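Local coordinates for pngf-ii (PDB 4R4X), which probably removes N-linked glycans from glycoproteins and glycopeptides by cleaving the bond between the sugar and asparagine, as a bacterial peptide:N-glycosidase, at residues S261-L273 against N384-Y396. Residues are numbered along the deposited sequence; the frame is centred on the assembly and turned at random.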
# COMPACT_ATOMS: atom_id res chain seq x y z
N SER A 261 -1.74 25.37 12.70
CA SER A 261 -1.21 24.10 12.21
C SER A 261 0.09 24.37 11.47
O SER A 261 0.47 25.50 11.22
CB SER A 261 -2.18 23.44 11.22
OG SER A 261 -2.14 24.11 9.97
N TYR A 262 0.74 23.30 11.04
CA TYR A 262 1.94 23.47 10.25
C TYR A 262 1.64 24.21 8.95
O TYR A 262 2.53 24.88 8.41
CB TYR A 262 2.54 22.10 9.98
CG TYR A 262 4.01 22.09 9.65
CD1 TYR A 262 4.97 22.39 10.61
CD2 TYR A 262 4.45 21.68 8.41
CE1 TYR A 262 6.33 22.32 10.31
CE2 TYR A 262 5.79 21.62 8.09
CZ TYR A 262 6.73 21.92 9.05
OH TYR A 262 8.07 21.83 8.73
N TYR A 263 0.40 24.11 8.45
CA TYR A 263 -0.05 24.85 7.25
C TYR A 263 -0.01 26.37 7.44
O TYR A 263 0.30 27.11 6.50
CB TYR A 263 -1.46 24.41 6.83
CG TYR A 263 -1.94 24.90 5.47
CD1 TYR A 263 -1.25 24.56 4.31
CD2 TYR A 263 -3.11 25.65 5.34
CE1 TYR A 263 -1.69 24.98 3.06
CE2 TYR A 263 -3.58 26.04 4.09
CZ TYR A 263 -2.86 25.71 2.96
OH TYR A 263 -3.27 26.09 1.71
N THR A 264 -0.28 26.83 8.64
CA THR A 264 -0.10 28.26 8.97
C THR A 264 1.35 28.68 8.73
O THR A 264 1.61 29.71 8.12
CB THR A 264 -0.47 28.54 10.43
OG1 THR A 264 -1.60 27.74 10.80
CG2 THR A 264 -0.79 30.02 10.60
N GLY A 265 2.29 27.86 9.20
CA GLY A 265 3.70 28.07 8.93
C GLY A 265 4.04 28.07 7.45
O GLY A 265 4.75 28.95 6.97
N LEU A 266 3.53 27.10 6.72
CA LEU A 266 3.82 27.02 5.29
C LEU A 266 3.24 28.20 4.51
O LEU A 266 3.90 28.73 3.61
CB LEU A 266 3.30 25.71 4.71
CG LEU A 266 3.92 24.39 5.17
CD1 LEU A 266 3.03 23.25 4.75
CD2 LEU A 266 5.31 24.19 4.58
N THR A 267 2.02 28.62 4.83
CA THR A 267 1.37 29.65 4.02
C THR A 267 1.76 31.07 4.42
O THR A 267 1.89 31.96 3.55
CB THR A 267 -0.17 29.55 4.07
OG1 THR A 267 -0.58 29.65 5.42
CG2 THR A 267 -0.66 28.26 3.48
N GLN A 268 1.93 31.30 5.72
CA GLN A 268 2.28 32.63 6.25
C GLN A 268 3.77 32.81 6.46
O GLN A 268 4.28 33.93 6.36
CB GLN A 268 1.61 32.88 7.60
CG GLN A 268 0.10 32.78 7.60
CD GLN A 268 -0.53 33.47 6.41
OE1 GLN A 268 -1.20 32.82 5.61
NE2 GLN A 268 -0.27 34.78 6.27
N GLY A 269 4.46 31.73 6.77
CA GLY A 269 5.85 31.83 7.16
C GLY A 269 6.14 31.23 8.52
O GLY A 269 5.28 31.11 9.40
N VAL A 270 7.40 30.88 8.67
CA VAL A 270 7.84 30.12 9.81
C VAL A 270 7.54 30.87 11.13
O VAL A 270 7.40 30.24 12.17
CB VAL A 270 9.33 29.77 9.69
CG1 VAL A 270 10.21 30.99 9.98
CG2 VAL A 270 9.67 28.62 10.60
N LYS A 271 7.42 32.20 11.10
CA LYS A 271 7.16 32.95 12.34
C LYS A 271 5.80 32.61 12.97
O LYS A 271 5.61 32.81 14.16
CB LYS A 271 7.26 34.46 12.08
CG LYS A 271 7.30 35.31 13.35
CD LYS A 271 7.47 36.80 13.03
CE LYS A 271 7.55 37.65 14.30
NZ LYS A 271 8.55 37.11 15.27
N SER A 272 4.86 32.09 12.19
CA SER A 272 3.54 31.76 12.69
C SER A 272 3.54 30.53 13.60
O SER A 272 2.64 30.36 14.37
CB SER A 272 2.55 31.55 11.54
OG SER A 272 2.27 32.78 10.92
N LEU A 273 4.55 29.68 13.48
CA LEU A 273 4.69 28.50 14.31
C LEU A 273 5.08 28.87 15.74
O LEU A 273 5.85 29.80 15.96
CB LEU A 273 5.77 27.59 13.72
CG LEU A 273 5.48 27.07 12.31
CD1 LEU A 273 6.59 26.14 11.85
CD2 LEU A 273 4.12 26.37 12.26
N ASN A 384 7.16 16.78 16.74
CA ASN A 384 7.83 16.49 15.48
C ASN A 384 8.95 17.49 15.29
O ASN A 384 8.70 18.68 15.07
CB ASN A 384 6.85 16.58 14.32
CG ASN A 384 7.40 15.94 13.06
OD1 ASN A 384 8.61 15.84 12.84
ND2 ASN A 384 6.49 15.46 12.22
N THR A 385 10.19 17.01 15.43
CA THR A 385 11.35 17.87 15.26
C THR A 385 11.85 17.94 13.84
O THR A 385 12.69 18.76 13.55
CB THR A 385 12.53 17.45 16.15
OG1 THR A 385 13.11 16.22 15.67
CG2 THR A 385 12.08 17.29 17.63
N THR A 386 11.34 17.09 12.96
CA THR A 386 11.82 17.04 11.58
C THR A 386 11.53 18.36 10.85
O THR A 386 10.37 18.76 10.69
CB THR A 386 11.17 15.88 10.81
OG1 THR A 386 11.40 14.64 11.51
CG2 THR A 386 11.75 15.78 9.39
N ASN A 387 12.58 19.01 10.35
CA ASN A 387 12.36 20.33 9.73
C ASN A 387 12.11 20.23 8.22
O ASN A 387 12.98 20.48 7.35
CB ASN A 387 13.44 21.34 10.13
CG ASN A 387 14.82 20.93 9.68
OD1 ASN A 387 15.17 19.75 9.67
ND2 ASN A 387 15.63 21.93 9.32
N VAL A 388 10.87 19.85 7.93
CA VAL A 388 10.36 19.80 6.58
C VAL A 388 10.47 21.18 5.96
O VAL A 388 10.65 21.28 4.74
CB VAL A 388 8.92 19.26 6.57
CG1 VAL A 388 8.10 19.76 5.39
CG2 VAL A 388 8.96 17.72 6.61
N MSE A 389 10.39 22.22 6.80
CA MSE A 389 10.57 23.60 6.33
C MSE A 389 12.03 24.05 6.37
O MSE A 389 12.32 25.24 6.53
CB MSE A 389 9.64 24.51 7.16
CG MSE A 389 8.22 24.42 6.60
SE MSE A 389 7.04 25.53 7.74
CE MSE A 389 7.58 27.26 6.99
N GLU A 390 12.95 23.10 6.19
CA GLU A 390 14.39 23.39 6.11
C GLU A 390 14.72 24.52 5.13
O GLU A 390 15.59 25.35 5.41
CB GLU A 390 15.11 22.12 5.66
CG GLU A 390 16.62 22.23 5.49
CD GLU A 390 17.22 20.97 4.86
OE1 GLU A 390 18.43 20.96 4.58
OE2 GLU A 390 16.48 19.98 4.64
N MSE A 391 14.07 24.55 3.99
CA MSE A 391 14.33 25.58 2.96
C MSE A 391 13.25 26.65 3.04
O MSE A 391 12.90 27.29 2.05
CB MSE A 391 14.42 24.89 1.59
CG MSE A 391 15.73 24.11 1.42
SE MSE A 391 15.49 22.20 1.97
CE MSE A 391 17.36 21.66 1.58
N ALA A 392 12.66 26.81 4.23
CA ALA A 392 11.70 27.87 4.48
C ALA A 392 11.84 28.44 5.88
O ALA A 392 10.85 28.87 6.46
CB ALA A 392 10.29 27.36 4.26
N GLY A 393 13.06 28.39 6.43
CA GLY A 393 13.40 29.03 7.69
C GLY A 393 13.26 28.22 8.98
O GLY A 393 13.45 28.76 10.06
N GLN A 394 12.93 26.93 8.89
CA GLN A 394 12.79 26.12 10.12
C GLN A 394 14.14 25.52 10.50
O GLN A 394 14.77 24.84 9.68
CB GLN A 394 11.75 25.01 9.93
CG GLN A 394 11.42 24.26 11.21
CD GLN A 394 10.40 23.13 11.03
OE1 GLN A 394 10.07 22.72 9.92
NE2 GLN A 394 9.89 22.65 12.15
N ASP A 395 14.58 25.77 11.74
CA ASP A 395 15.88 25.31 12.20
C ASP A 395 15.98 23.80 12.29
O ASP A 395 14.99 23.11 12.49
CB ASP A 395 16.20 25.94 13.56
CG ASP A 395 16.64 27.37 13.42
OD1 ASP A 395 17.66 27.58 12.72
OD2 ASP A 395 15.96 28.27 13.96
N TYR A 396 17.20 23.29 12.12
CA TYR A 396 17.47 21.87 12.32
C TYR A 396 17.30 21.50 13.77
O TYR A 396 17.51 22.35 14.63
CB TYR A 396 18.88 21.52 11.90
CG TYR A 396 19.08 21.60 10.43
CD1 TYR A 396 19.47 22.79 9.83
CD2 TYR A 396 18.89 20.49 9.62
CE1 TYR A 396 19.67 22.88 8.48
CE2 TYR A 396 19.09 20.56 8.26
CZ TYR A 396 19.48 21.76 7.70
OH TYR A 396 19.67 21.86 6.36
O HOH W 1 8.99 30.78 6.18
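L266 and selenomethionine M389 face each other where helix 262-268 lies beside the loop after strand 378-384, their CA atoms 7.6 Å apart. The backbones come closer once the helix gives way at G269, which has positive phi: the CA atoms of V270 and G393 are 6.0 Å apart. The loop folds back: a type I turn runs from N387 to E390, and M389 O receives A392 N and Q394 N from opposite faces of its carbonyl plane.

M389 contributes most of the loop's contact surface. Its SE lies over one face of the Y262 ring, 4.2 Å from the centroid and displaced toward the rim, a Met-aromatic contact. L266 CD2 presses on M389 CG at 3.5 Å, while L273 CD1 meets the selenium. A bend at chi3 (78°) turns CE toward G265 O and V270 CB.

With CG anti to the backbone N (chi1 -157°), the Y262 ring reaches across to the loop and delivers OH to Q394 OE1 in a very short 2.5 Å hydrogen bond. That oxygen lies at the ring edge, in plane, and also accepts M389 N in its own carbonyl plane, so two bonds grip it. V388 CG1 packs at the edge by Y262 CE2, across the hydroxyl from Q394 OE1, and F296 also meets the ring. A water links V270 N to A392 O.

This buried cluster joins helix 262-268, in the part matching the PNGase F N-terminal domain, to the loop leaving 378-384, outermost strand of the antiparallel sheet holding strand 248-253, consistent with PNGase F's jelly-roll beta-sandwich architecture.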